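Local coordinates for protein catechol O-methyltransferase (Niastella koreensis GR20-10, PDB 7CVV) that transfers the methyl group of S-adenosylmethionine to a hydroxyl of catechol-like compounds, with magnesium as preferred metal, giving meta- and para-methylated products equally, at residues N60-G65 and I86-D91; V41-G46 and A68-I73; I136-D141 and T160-D165. One frame throughout, in Å; residues are numbered along the deposited sequence.

Contact 1 (N60-G65 and I86-D91). With SAM (S-adenosylmethionine), chain D.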
loop_
_atom_site.group_PDB
_atom_site.type_symbol
_atom_site.label_atom_id
_atom_site.label_comp_id
_atom_site.label_asym_id
_atom_site.label_seq_id
_atom_site.Cartn_x
_atom_site.Cartn_y
_atom_site.Cartn_z
ATOM N N ASN A 60 15.994 -9.973 -2.087
ATOM C CA ASN A 60 16.193 -10.568 -0.742
ATOM C C ASN A 60 15.033 -10.215 0.181
ATOM O O ASN A 60 14.975 -9.046 0.555
ATOM C CB ASN A 60 17.446 -10.015 -0.078
ATOM C CG ASN A 60 18.577 -11.004 -0.115
ATOM O OD1 ASN A 60 18.655 -11.879 0.746
ATOM N ND2 ASN A 60 19.425 -10.875 -1.122
ATOM N N ILE A 61 14.192 -11.188 0.561
ATOM C CA ILE A 61 12.991 -10.960 1.414
ATOM C C ILE A 61 13.109 -11.800 2.683
ATOM O O ILE A 61 13.469 -13.012 2.570
ATOM C CB ILE A 61 11.689 -11.293 0.674
ATOM C CG1 ILE A 61 11.578 -10.528 -0.642
ATOM C CG2 ILE A 61 10.486 -11.045 1.577
ATOM C CD1 ILE A 61 10.573 -11.133 -1.593
ATOM N N LEU A 62 12.778 -11.180 3.820
ATOM C CA LEU A 62 12.690 -11.858 5.139
ATOM C C LEU A 62 11.227 -11.891 5.581
ATOM O O LEU A 62 10.546 -10.848 5.500
ATOM C CB LEU A 62 13.563 -11.144 6.175
ATOM C CG LEU A 62 13.556 -11.783 7.565
ATOM C CD1 LEU A 62 13.983 -13.241 7.491
ATOM C CD2 LEU A 62 14.421 -11.000 8.539
ATOM N N GLU A 63 10.786 -13.069 6.020
ATOM C CA GLU A 63 9.397 -13.387 6.423
ATOM C C GLU A 63 9.446 -14.054 7.796
ATOM O O GLU A 63 10.127 -15.083 7.917
ATOM C CB GLU A 63 8.749 -14.316 5.397
ATOM C CG GLU A 63 7.290 -14.611 5.710
ATOM C CD GLU A 63 6.554 -15.543 4.749
ATOM O OE1 GLU A 63 5.372 -15.258 4.466
ATOM O OE2 GLU A 63 7.140 -16.572 4.302
ATOM N N LEU A 64 8.778 -13.482 8.795
ATOM C CA LEU A 64 8.527 -14.160 10.094
ATOM C C LEU A 64 7.134 -14.786 10.046
ATOM O O LEU A 64 6.187 -14.052 10.028
ATOM C CB LEU A 64 8.608 -13.166 11.255
ATOM C CG LEU A 64 9.876 -12.324 11.355
ATOM C CD1 LEU A 64 10.229 -12.068 12.808
ATOM C CD2 LEU A 64 11.040 -12.979 10.648
ATOM N N GLY A 65 7.028 -16.101 10.074
ATOM C CA GLY A 65 5.734 -16.787 10.132
ATOM C C GLY A 65 5.365 -17.285 8.757
ATOM O O GLY A 65 4.838 -16.482 7.964
ATOM N N ILE A 86 13.938 -15.871 2.630
ATOM C CA ILE A 86 14.168 -16.630 3.881
ATOM C C ILE A 86 12.979 -16.372 4.807
ATOM O O ILE A 86 12.781 -15.211 5.191
ATOM C CB ILE A 86 15.521 -16.236 4.491
ATOM C CG1 ILE A 86 16.634 -16.354 3.444
ATOM C CG2 ILE A 86 15.808 -17.067 5.737
ATOM C CD1 ILE A 86 17.943 -15.770 3.893
ATOM N N THR A 87 12.243 -17.444 5.128
ATOM C CA THR A 87 11.005 -17.446 5.940
ATOM C C THR A 87 11.245 -18.255 7.223
ATOM O O THR A 87 11.729 -19.379 7.101
ATOM C CB THR A 87 9.825 -17.962 5.105
ATOM O OG1 THR A 87 8.668 -17.877 5.943
ATOM C CG2 THR A 87 10.008 -19.365 4.566
ATOM N N LEU A 88 10.902 -17.700 8.394
ATOM C CA LEU A 88 11.123 -18.335 9.727
ATOM C C LEU A 88 9.798 -18.917 10.256
ATOM O O LEU A 88 8.730 -18.245 10.093
ATOM C CB LEU A 88 11.730 -17.313 10.698
ATOM C CG LEU A 88 12.830 -16.434 10.100
ATOM C CD1 LEU A 88 13.541 -15.592 11.153
ATOM C CD2 LEU A 88 13.831 -17.278 9.321
ATOM N N GLU A 89 9.870 -20.118 10.856
ATOM C CA GLU A 89 8.703 -20.904 11.344
ATOM C C GLU A 89 9.085 -21.707 12.599
ATOM O O GLU A 89 9.952 -22.586 12.505
ATOM C CB GLU A 89 8.195 -21.827 10.232
ATOM C CG GLU A 89 7.005 -22.668 10.639
ATOM C CD GLU A 89 5.897 -21.884 11.337
ATOM O OE1 GLU A 89 5.406 -20.882 10.752
ATOM O OE2 GLU A 89 5.532 -22.263 12.475
ATOM N N TYR A 90 8.427 -21.441 13.730
ATOM C CA TYR A 90 8.678 -22.138 15.015
ATOM C C TYR A 90 8.254 -23.610 14.901
ATOM O O TYR A 90 8.852 -24.480 15.519
ATOM C CB TYR A 90 7.930 -21.416 16.132
ATOM C CG TYR A 90 7.902 -22.122 17.464
ATOM C CD1 TYR A 90 8.991 -22.072 18.326
ATOM C CD2 TYR A 90 6.758 -22.780 17.890
ATOM C CE1 TYR A 90 8.958 -22.678 19.572
ATOM C CE2 TYR A 90 6.708 -23.392 19.132
ATOM C CZ TYR A 90 7.808 -23.341 19.973
ATOM O OH TYR A 90 7.745 -23.964 21.185
ATOM N N ASP A 91 7.223 -23.870 14.110
ATOM C CA ASP A 91 6.469 -25.144 14.136
ATOM C C ASP A 91 6.986 -26.058 13.024
ATOM O O ASP A 91 6.848 -25.769 11.839
ATOM C CB ASP A 91 4.969 -24.852 14.090
ATOM C CG ASP A 91 4.160 -26.076 14.457
ATOM O OD1 ASP A 91 4.491 -27.177 13.948
ATOM O OD2 ASP A 91 3.259 -25.928 15.283
HETATM N N SAM D . 1.968 -15.285 6.744
HETATM C CA SAM D . 1.458 -16.668 6.553
HETATM C C SAM D . 0.485 -16.694 5.362
HETATM O O SAM D . 0.439 -17.728 4.671
HETATM O OXT SAM D . -0.184 -15.668 5.156
HETATM C CB SAM D . 0.738 -17.140 7.823
HETATM C CG SAM D . 1.582 -17.122 9.123
HETATM S SD SAM D . 0.452 -17.444 10.507
HETATM C CE SAM D . -0.301 -15.822 10.674
HETATM C "C5'" SAM D . 1.491 -17.497 11.990
HETATM C "C4'" SAM D . 2.657 -18.453 11.942
HETATM O "O4'" SAM D . 3.686 -17.957 12.829
HETATM C "C3'" SAM D . 2.366 -19.889 12.380
HETATM O "O3'" SAM D . 2.855 -20.790 11.398
HETATM C "C2'" SAM D . 3.157 -20.034 13.683
HETATM O "O2'" SAM D . 3.707 -21.314 13.865
HETATM C "C1'" SAM D . 4.296 -19.058 13.442
HETATM N N9 SAM D . 4.955 -18.597 14.650
HETATM C C8 SAM D . 4.342 -18.268 15.834
HETATM N N7 SAM D . 5.187 -17.863 16.752
HETATM C C5 SAM D . 6.424 -17.895 16.128
HETATM C C6 SAM D . 7.712 -17.563 16.580
HETATM N N6 SAM D . 7.951 -17.132 17.815
HETATM N N1 SAM D . 8.737 -17.673 15.700
HETATM C C2 SAM D . 8.463 -18.104 14.463
HETATM N N3 SAM D . 7.294 -18.474 13.936
HETATM C C4 SAM D . 6.297 -18.336 14.826
#

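Contact 2 (V41-G46 and A68-I73). With SAM (S-adenosylmethionine), chain D.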
loop_
_atom_site.group_PDB
_atom_site.type_symbol
_atom_site.label_atom_id
_atom_site.label_comp_id
_atom_site.label_asym_id
_atom_site.label_seq_id
_atom_site.Cartn_x
_atom_site.Cartn_y
_atom_site.Cartn_z
ATOM N N VAL A 41 -2.852 -14.870 4.940
ATOM C CA VAL A 41 -3.311 -13.664 4.193
ATOM C C VAL A 41 -4.362 -14.112 3.177
ATOM O O VAL A 41 -4.397 -15.290 2.856
ATOM C CB VAL A 41 -2.159 -12.909 3.505
ATOM C CG1 VAL A 41 -1.126 -12.467 4.526
ATOM C CG2 VAL A 41 -1.521 -13.707 2.363
ATOM N N SER A 42 -5.195 -13.191 2.711
ATOM C CA SER A 42 -6.200 -13.413 1.636
ATOM C C SER A 42 -5.470 -13.333 0.299
ATOM O O SER A 42 -4.363 -12.796 0.258
ATOM C CB SER A 42 -7.271 -12.374 1.713
ATOM O OG SER A 42 -6.775 -11.167 1.165
ATOM N N PRO A 43 -6.044 -13.839 -0.823
ATOM C CA PRO A 43 -5.465 -13.583 -2.140
ATOM C C PRO A 43 -5.145 -12.091 -2.382
ATOM O O PRO A 43 -4.062 -11.813 -2.877
ATOM C CB PRO A 43 -6.488 -14.102 -3.161
ATOM C CG PRO A 43 -7.643 -14.650 -2.342
ATOM C CD PRO A 43 -7.230 -14.688 -0.884
ATOM N N ASN A 44 -6.050 -11.160 -2.057
ATOM C CA ASN A 44 -5.869 -9.726 -2.415
ATOM C C ASN A 44 -4.712 -9.140 -1.600
ATOM O O ASN A 44 -3.925 -8.378 -2.158
ATOM C CB ASN A 44 -7.167 -8.926 -2.281
ATOM C CG ASN A 44 -8.201 -9.223 -3.360
ATOM O OD1 ASN A 44 -7.865 -9.682 -4.463
ATOM N ND2 ASN A 44 -9.470 -8.957 -3.060
ATOM N N GLN A 45 -4.586 -9.512 -0.331
ATOM C CA GLN A 45 -3.405 -9.168 0.508
ATOM C C GLN A 45 -2.150 -9.792 -0.105
ATOM O O GLN A 45 -1.091 -9.129 -0.108
ATOM C CB GLN A 45 -3.565 -9.676 1.938
ATOM C CG GLN A 45 -4.452 -8.805 2.818
ATOM C CD GLN A 45 -4.863 -9.514 4.097
ATOM O OE1 GLN A 45 -4.033 -10.058 4.836
ATOM N NE2 GLN A 45 -6.162 -9.508 4.374
ATOM N N GLY A 46 -2.273 -11.039 -0.559
ATOM C CA GLY A 46 -1.208 -11.784 -1.256
ATOM C C GLY A 46 -0.685 -10.980 -2.418
ATOM O O GLY A 46 0.534 -10.797 -2.562
ATOM N N ALA A 68 1.573 -22.458 6.061
ATOM C CA ALA A 68 1.620 -23.401 4.917
ATOM C C ALA A 68 2.376 -22.774 3.741
ATOM O O ALA A 68 2.466 -23.435 2.686
ATOM C CB ALA A 68 0.231 -23.819 4.512
ATOM N N GLY A 69 2.884 -21.549 3.919
ATOM C CA GLY A 69 3.633 -20.800 2.893
ATOM C C GLY A 69 2.754 -20.162 1.832
ATOM O O GLY A 69 3.250 -19.948 0.731
ATOM N N TYR A 70 1.512 -19.805 2.138
ATOM C CA TYR A 70 0.614 -19.078 1.203
ATOM C C TYR A 70 1.247 -17.714 0.843
ATOM O O TYR A 70 1.493 -17.442 -0.353
ATOM C CB TYR A 70 -0.785 -18.992 1.808
ATOM C CG TYR A 70 -1.810 -18.357 0.912
ATOM C CD1 TYR A 70 -2.006 -16.987 0.921
ATOM C CD2 TYR A 70 -2.584 -19.122 0.060
ATOM C CE1 TYR A 70 -2.932 -16.380 0.098
ATOM C CE2 TYR A 70 -3.523 -18.534 -0.766
ATOM C CZ TYR A 70 -3.687 -17.161 -0.759
ATOM O OH TYR A 70 -4.612 -16.597 -1.595
ATOM N N SER A 71 1.569 -16.898 1.847
ATOM C CA SER A 71 2.146 -15.534 1.680
ATOM C C SER A 71 3.506 -15.639 1.005
ATOM O O SER A 71 3.843 -14.765 0.208
ATOM C CB SER A 71 2.283 -14.828 2.992
ATOM O OG SER A 71 3.057 -15.615 3.867
ATOM N N THR A 72 4.239 -16.691 1.354
ATOM C CA THR A 72 5.589 -17.028 0.834
ATOM C C THR A 72 5.518 -17.169 -0.693
ATOM O O THR A 72 6.318 -16.497 -1.366
ATOM C CB THR A 72 6.120 -18.275 1.553
ATOM O OG1 THR A 72 5.853 -18.131 2.954
ATOM C CG2 THR A 72 7.599 -18.487 1.323
ATOM N N ILE A 73 4.564 -17.953 -1.217
ATOM C CA ILE A 73 4.379 -18.176 -2.689
ATOM C C ILE A 73 4.124 -16.831 -3.406
ATOM O O ILE A 73 4.841 -16.571 -4.383
ATOM C CB ILE A 73 3.299 -19.241 -2.965
ATOM C CG1 ILE A 73 3.741 -20.624 -2.474
ATOM C CG2 ILE A 73 2.930 -19.270 -4.433
ATOM C CD1 ILE A 73 2.637 -21.664 -2.410
HETATM N N SAM D . 1.968 -15.285 6.744
HETATM C CA SAM D . 1.458 -16.668 6.553
HETATM C C SAM D . 0.485 -16.694 5.362
HETATM O O SAM D . 0.439 -17.728 4.671
HETATM O OXT SAM D . -0.184 -15.668 5.156
HETATM C CB SAM D . 0.738 -17.140 7.823
HETATM C CG SAM D . 1.582 -17.122 9.123
HETATM S SD SAM D . 0.452 -17.444 10.507
HETATM C CE SAM D . -0.301 -15.822 10.674
HETATM C "C5'" SAM D . 1.491 -17.497 11.990
HETATM C "C4'" SAM D . 2.657 -18.453 11.942
HETATM O "O4'" SAM D . 3.686 -17.957 12.829
HETATM C "C3'" SAM D . 2.366 -19.889 12.380
HETATM O "O3'" SAM D . 2.855 -20.790 11.398
HETATM C "C2'" SAM D . 3.157 -20.034 13.683
HETATM O "O2'" SAM D . 3.707 -21.314 13.865
HETATM C "C1'" SAM D . 4.296 -19.058 13.442
HETATM N N9 SAM D . 4.955 -18.597 14.650
HETATM C C8 SAM D . 4.342 -18.268 15.834
HETATM N N7 SAM D . 5.187 -17.863 16.752
HETATM C C5 SAM D . 6.424 -17.895 16.128
HETATM C C6 SAM D . 7.712 -17.563 16.580
HETATM N N6 SAM D . 7.951 -17.132 17.815
HETATM N N1 SAM D . 8.737 -17.673 15.700
HETATM C C2 SAM D . 8.463 -18.104 14.463
HETATM N N3 SAM D . 7.294 -18.474 13.936
HETATM C C4 SAM D . 6.297 -18.336 14.826
#

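Contact 3 (I136-D141 and T160-D165). With SAM (S-adenosylmethionine), chain D.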
loop_
_atom_site.group_PDB
_atom_site.type_symbol
_atom_site.label_atom_id
_atom_site.label_comp_id
_atom_site.label_asym_id
_atom_site.label_seq_id
_atom_site.Cartn_x
_atom_site.Cartn_y
_atom_site.Cartn_z
ATOM N N ILE A 136 10.781 -6.984 4.389
ATOM C CA ILE A 136 10.669 -7.830 5.608
ATOM C C ILE A 136 9.209 -7.863 6.044
ATOM O O ILE A 136 8.659 -6.783 6.367
ATOM C CB ILE A 136 11.561 -7.315 6.738
ATOM C CG1 ILE A 136 13.004 -7.149 6.247
ATOM C CG2 ILE A 136 11.437 -8.262 7.923
ATOM C CD1 ILE A 136 13.956 -6.530 7.258
ATOM N N PHE A 137 8.632 -9.062 6.043
ATOM C CA PHE A 137 7.221 -9.324 6.401
ATOM C C PHE A 137 7.199 -9.977 7.782
ATOM O O PHE A 137 7.694 -11.109 7.896
ATOM C CB PHE A 137 6.562 -10.208 5.344
ATOM C CG PHE A 137 5.088 -10.405 5.550
ATOM C CD1 PHE A 137 4.278 -9.342 5.923
ATOM C CD2 PHE A 137 4.505 -11.652 5.380
ATOM C CE1 PHE A 137 2.916 -9.524 6.114
ATOM C CE2 PHE A 137 3.144 -11.836 5.587
ATOM C CZ PHE A 137 2.352 -10.772 5.952
ATOM N N ILE A 138 6.680 -9.260 8.789
ATOM C CA ILE A 138 6.474 -9.778 10.168
ATOM C C ILE A 138 5.003 -10.190 10.332
ATOM O O ILE A 138 4.121 -9.329 10.194
ATOM C CB ILE A 138 6.928 -8.743 11.222
ATOM C CG1 ILE A 138 8.371 -8.278 10.998
ATOM C CG2 ILE A 138 6.750 -9.332 12.612
ATOM C CD1 ILE A 138 8.753 -7.028 11.773
ATOM N N ASP A 139 4.767 -11.460 10.674
ATOM C CA ASP A 139 3.425 -12.104 10.758
ATOM C C ASP A 139 3.505 -13.340 11.676
ATOM O O ASP A 139 2.968 -14.415 11.312
ATOM C CB ASP A 139 2.914 -12.457 9.355
ATOM C CG ASP A 139 1.411 -12.695 9.275
ATOM O OD1 ASP A 139 0.655 -11.991 10.020
ATOM O OD2 ASP A 139 0.994 -13.581 8.466
ATOM N N ALA A 140 4.163 -13.209 12.828
ATOM C CA ALA A 140 4.332 -14.295 13.824
ATOM C C ALA A 140 3.518 -13.967 15.089
ATOM O O ALA A 140 2.545 -13.185 14.976
ATOM C CB ALA A 140 5.799 -14.477 14.099
ATOM N N ASP A 141 3.878 -14.556 16.238
ATOM C CA ASP A 141 3.347 -14.162 17.573
ATOM C C ASP A 141 3.502 -12.643 17.715
ATOM O O ASP A 141 4.469 -12.081 17.156
ATOM C CB ASP A 141 3.992 -14.973 18.703
ATOM C CG ASP A 141 5.519 -14.961 18.773
ATOM O OD1 ASP A 141 6.188 -14.854 17.704
ATOM O OD2 ASP A 141 6.035 -15.103 19.905
ATOM N N THR A 160 14.526 0.014 2.768
ATOM C CA THR A 160 13.897 -1.302 3.083
ATOM C C THR A 160 12.468 -1.067 3.577
ATOM O O THR A 160 12.281 -0.229 4.490
ATOM C CB THR A 160 14.640 -2.118 4.158
ATOM O OG1 THR A 160 15.862 -2.680 3.667
ATOM C CG2 THR A 160 13.799 -3.255 4.701
ATOM N N LEU A 161 11.506 -1.786 2.994
ATOM C CA LEU A 161 10.082 -1.759 3.406
ATOM C C LEU A 161 9.915 -2.845 4.458
ATOM O O LEU A 161 10.278 -3.990 4.146
ATOM C CB LEU A 161 9.180 -2.065 2.210
ATOM C CG LEU A 161 7.687 -2.128 2.538
ATOM C CD1 LEU A 161 7.186 -0.797 3.106
ATOM C CD2 LEU A 161 6.879 -2.544 1.324
ATOM N N ILE A 162 9.491 -2.473 5.668
ATOM C CA ILE A 162 9.102 -3.431 6.735
ATOM C C ILE A 162 7.574 -3.439 6.834
ATOM O O ILE A 162 6.951 -2.353 6.924
ATOM C CB ILE A 162 9.766 -3.098 8.082
ATOM C CG1 ILE A 162 11.281 -2.940 7.946
ATOM C CG2 ILE A 162 9.388 -4.156 9.117
ATOM C CD1 ILE A 162 11.970 -2.345 9.182
ATOM N N VAL A 163 7.002 -4.636 6.817
ATOM C CA VAL A 163 5.539 -4.851 6.906
ATOM C C VAL A 163 5.248 -5.704 8.142
ATOM O O VAL A 163 5.940 -6.729 8.358
ATOM C CB VAL A 163 4.989 -5.510 5.629
ATOM C CG1 VAL A 163 3.484 -5.655 5.688
ATOM C CG2 VAL A 163 5.379 -4.732 4.401
ATOM N N ALA A 164 4.253 -5.274 8.912
ATOM C CA ALA A 164 3.772 -5.926 10.139
ATOM C C ALA A 164 2.259 -6.003 10.033
ATOM O O ALA A 164 1.620 -4.935 9.882
ATOM C CB ALA A 164 4.208 -5.148 11.354
ATOM N N ASP A 165 1.741 -7.221 10.100
ATOM C CA ASP A 165 0.317 -7.530 9.840
ATOM C C ASP A 165 -0.442 -7.693 11.169
ATOM O O ASP A 165 0.192 -8.085 12.157
ATOM C CB ASP A 165 0.235 -8.785 8.976
ATOM C CG ASP A 165 -1.150 -9.013 8.419
ATOM O OD1 ASP A 165 -1.824 -8.005 8.119
ATOM O OD2 ASP A 165 -1.540 -10.180 8.312
HETATM N N SAM D . 1.968 -15.285 6.744
HETATM C CA SAM D . 1.458 -16.668 6.553
HETATM C C SAM D . 0.485 -16.694 5.362
HETATM O O SAM D . 0.439 -17.728 4.671
HETATM O OXT SAM D . -0.184 -15.668 5.156
HETATM C CB SAM D . 0.738 -17.140 7.823
HETATM C CG SAM D . 1.582 -17.122 9.123
HETATM S SD SAM D . 0.452 -17.444 10.507
HETATM C CE SAM D . -0.301 -15.822 10.674
HETATM C "C5'" SAM D . 1.491 -17.497 11.990
HETATM C "C4'" SAM D . 2.657 -18.453 11.942
HETATM O "O4'" SAM D . 3.686 -17.957 12.829
HETATM C "C3'" SAM D . 2.366 -19.889 12.380
HETATM O "O3'" SAM D . 2.855 -20.790 11.398
HETATM C "C2'" SAM D . 3.157 -20.034 13.683
HETATM O "O2'" SAM D . 3.707 -21.314 13.865
HETATM C "C1'" SAM D . 4.296 -19.058 13.442
HETATM N N9 SAM D . 4.955 -18.597 14.650
HETATM C C8 SAM D . 4.342 -18.268 15.834
HETATM N N7 SAM D . 5.187 -17.863 16.752
HETATM C C5 SAM D . 6.424 -17.895 16.128
HETATM C C6 SAM D . 7.712 -17.563 16.580
HETATM N N6 SAM D . 7.951 -17.132 17.815
HETATM N N1 SAM D . 8.737 -17.673 15.700
HETATM C C2 SAM D . 8.463 -18.104 14.463
HETATM N N3 SAM D . 7.294 -18.474 13.936
HETATM C C4 SAM D . 6.297 -18.336 14.826
#

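Contact 1 (N60-G65 and I86-D91)
Strands 60-64 and 86-89 run parallel, 4.6 Å apart between axes and turned by 12°, with Leu62, Glu63 and Leu64 paired to Ile86, Thr87 and Leu88. They are the first and second strands of the Rossmann-like methyltransferase sheet, joined through helix 70-76 as a right-handed beta-alpha-beta crossover. The ladder runs from Ile86 N to Ile61 O, Glu63 N to Ile86 O and Leu88 N to Glu63 O, and closes with Gly65 N giving to Leu88 O at 2.7 Å.

On the sheet face turned to helix 118-127, Leu64 and Leu88 lie alongside each other, CD2 meeting CD1 at 3.7 Å; branched apolar chains suit this buried layer. The other face carries a polar pair facing helix 70-76. Glu63 reaches out with CG anti to its backbone N (chi1 -176°) and the chain extended beyond, alongside Thr87 and pointing the same way. Thr87 OG1 donates to Glu63 OE2 at 2.6 Å, from above the carboxylate plane, and is also hydrogen-bonded to Thr66 OG1; Thr72 OG1 probably also bonds OE2, and Ser71 OG OE1. Several hydroxyls thus gather round a buried carboxylate and probably hold its rotation. A leucine here has no carboxylate, and the hydroxyls of Thr87, Thr72 and Ser71, without their common acceptor, would probably be freer to turn.

Gly65 has a backbone shape (phi 101°) that a side chain would jam, and a CB would crowd the ribose of S-adenosylmethionine; its O accepts a weak 3.3 Å bond from the ligand's N. Glu89 suits the end of its strand because a side chain bent at chi2 brings both carboxylate oxygens to the ribose hydroxyls: O3' gives to Glu89 OE1 at 2.6 Å and O2' to Glu89 OE2, while Asp91 N reaches OE2 on its anti side.

Contact 2 (V41-G46 and A68-I73)
Tyr70, Val41 and Ser71 carry this contact, in which the turn leading into helix 43-55 packs on the first turn of helix 70-76, at the methionine end of the S-adenosylmethionine pocket. Tyr70 buries most. A chi1 of -176° sends its ring away from the helix backbone N toward Val41 and Pro43, and Val41 CG2 comes in the ring plane to the edge, 3.6 Å from Tyr70 CD1. Val41 O lies obliquely to the same ring, 3.3 Å from Tyr70 CE1. Farther out, Pro43 crosses the end of the ring, its CD 3.3 Å from Tyr70 OH; the tertiary amide N of Pro43 is near too, but has no hydrogen to offer. A large flat residue is apt here because it spans the gap to both Val41 and Pro43, while Leu24 and Thr28 of helix 22-33 and Trp74 pack around it.

Val41 is compact enough to touch Tyr70 and Ser71 at once, its CG2 4.0 Å from Ser71 CB, and still leave its backbone N to the ligand. Ser42 caps helix 43-55, its OG accepting from Gln45 N.

Between the two segments sits the amino-acid moiety of the ligand. Val41 N gives to SAM OXT at 2.8 Å, nearly straight at 169°, and Ser71 N gives to SAM O at 3.2 Å. The ligand's N donates to Ser71 OG at 3.1 Å, and Glu63 OE1 is probably bonded to that hydroxyl as well. Each carboxylate oxygen thus meets a backbone N-H from a different segment, and the start of helix 70-76 would probably add a favourable electrostatic pull on the negative charge.

Contact 3 (I136-D141 and T160-D165)
Asp139 and Asp165 come side by side where two parallel strands, 135-138 and 161-165, run out toward the ligand; these are the fourth and fifth of the Rossmann-like sheet and together with helix 145-154 form a beta-alpha-beta unit. The backbones are knit by Ile136 N to Leu161 O, Val163 N to Ile136 O, Ile138 N to Val163 O at 2.7 Å and a longer Asp165 N to Ile138 O.

Asp139 can be followed outward. CB lies 4.0 Å from the N of S-adenosylmethionine; CG, placed by chi1 of -161°, is 3.8 Å from the transferable methyl carbon CE. There the carboxylate divides its work: OD2 accepts from the ligand's N at 2.6 Å, while OD1 turns to Asp165 OD2, 3.3 Å away, with the two carboxylate planes 52° apart. Two acceptors so close suit a cation, and in this enzyme Asp139, Asp165 and Asn166 are the residues that bind magnesium.

On the same face as Val163, Phe137 packs against Leu49 of helix 43-55; Val163 CG1 meets its ring edge, and Asp165 CB lies obliquely to it. On the reverse face Ile138 and Ile162, beta-branched and apolar as buried strands suit, pack under helix 145-154, Ile138 CD1 standing 4.0 Å from Ile162 CG2.

How the contacts relate
All three contacts touch S-adenosylmethionine; contacts 1 and 3 lie in the sheet, contact 2 at two helix starts. Contacts 1 and 3, centred 10 Å apart, are joined directly: Phe137 N bonds to Leu62 O at 2.7 Å and Leu64 N to Phe137 O at 2.8 Å, putting strand 135-138 beside strand 60-64. Contact 2, about 13 Å from each between centres, covers the methionine end; Glu63 probably links contacts 1 and 2 through Ser71, while Val41 CG1 packs on Phe137 CZ of contact 3 at 4.1 Å. Contact 1 thus takes the ribose, contact 2 the carboxylate, contacts 2 and 3 share the amino group, and contact 3 brings the magnesium-binding aspartates beside the methyl group.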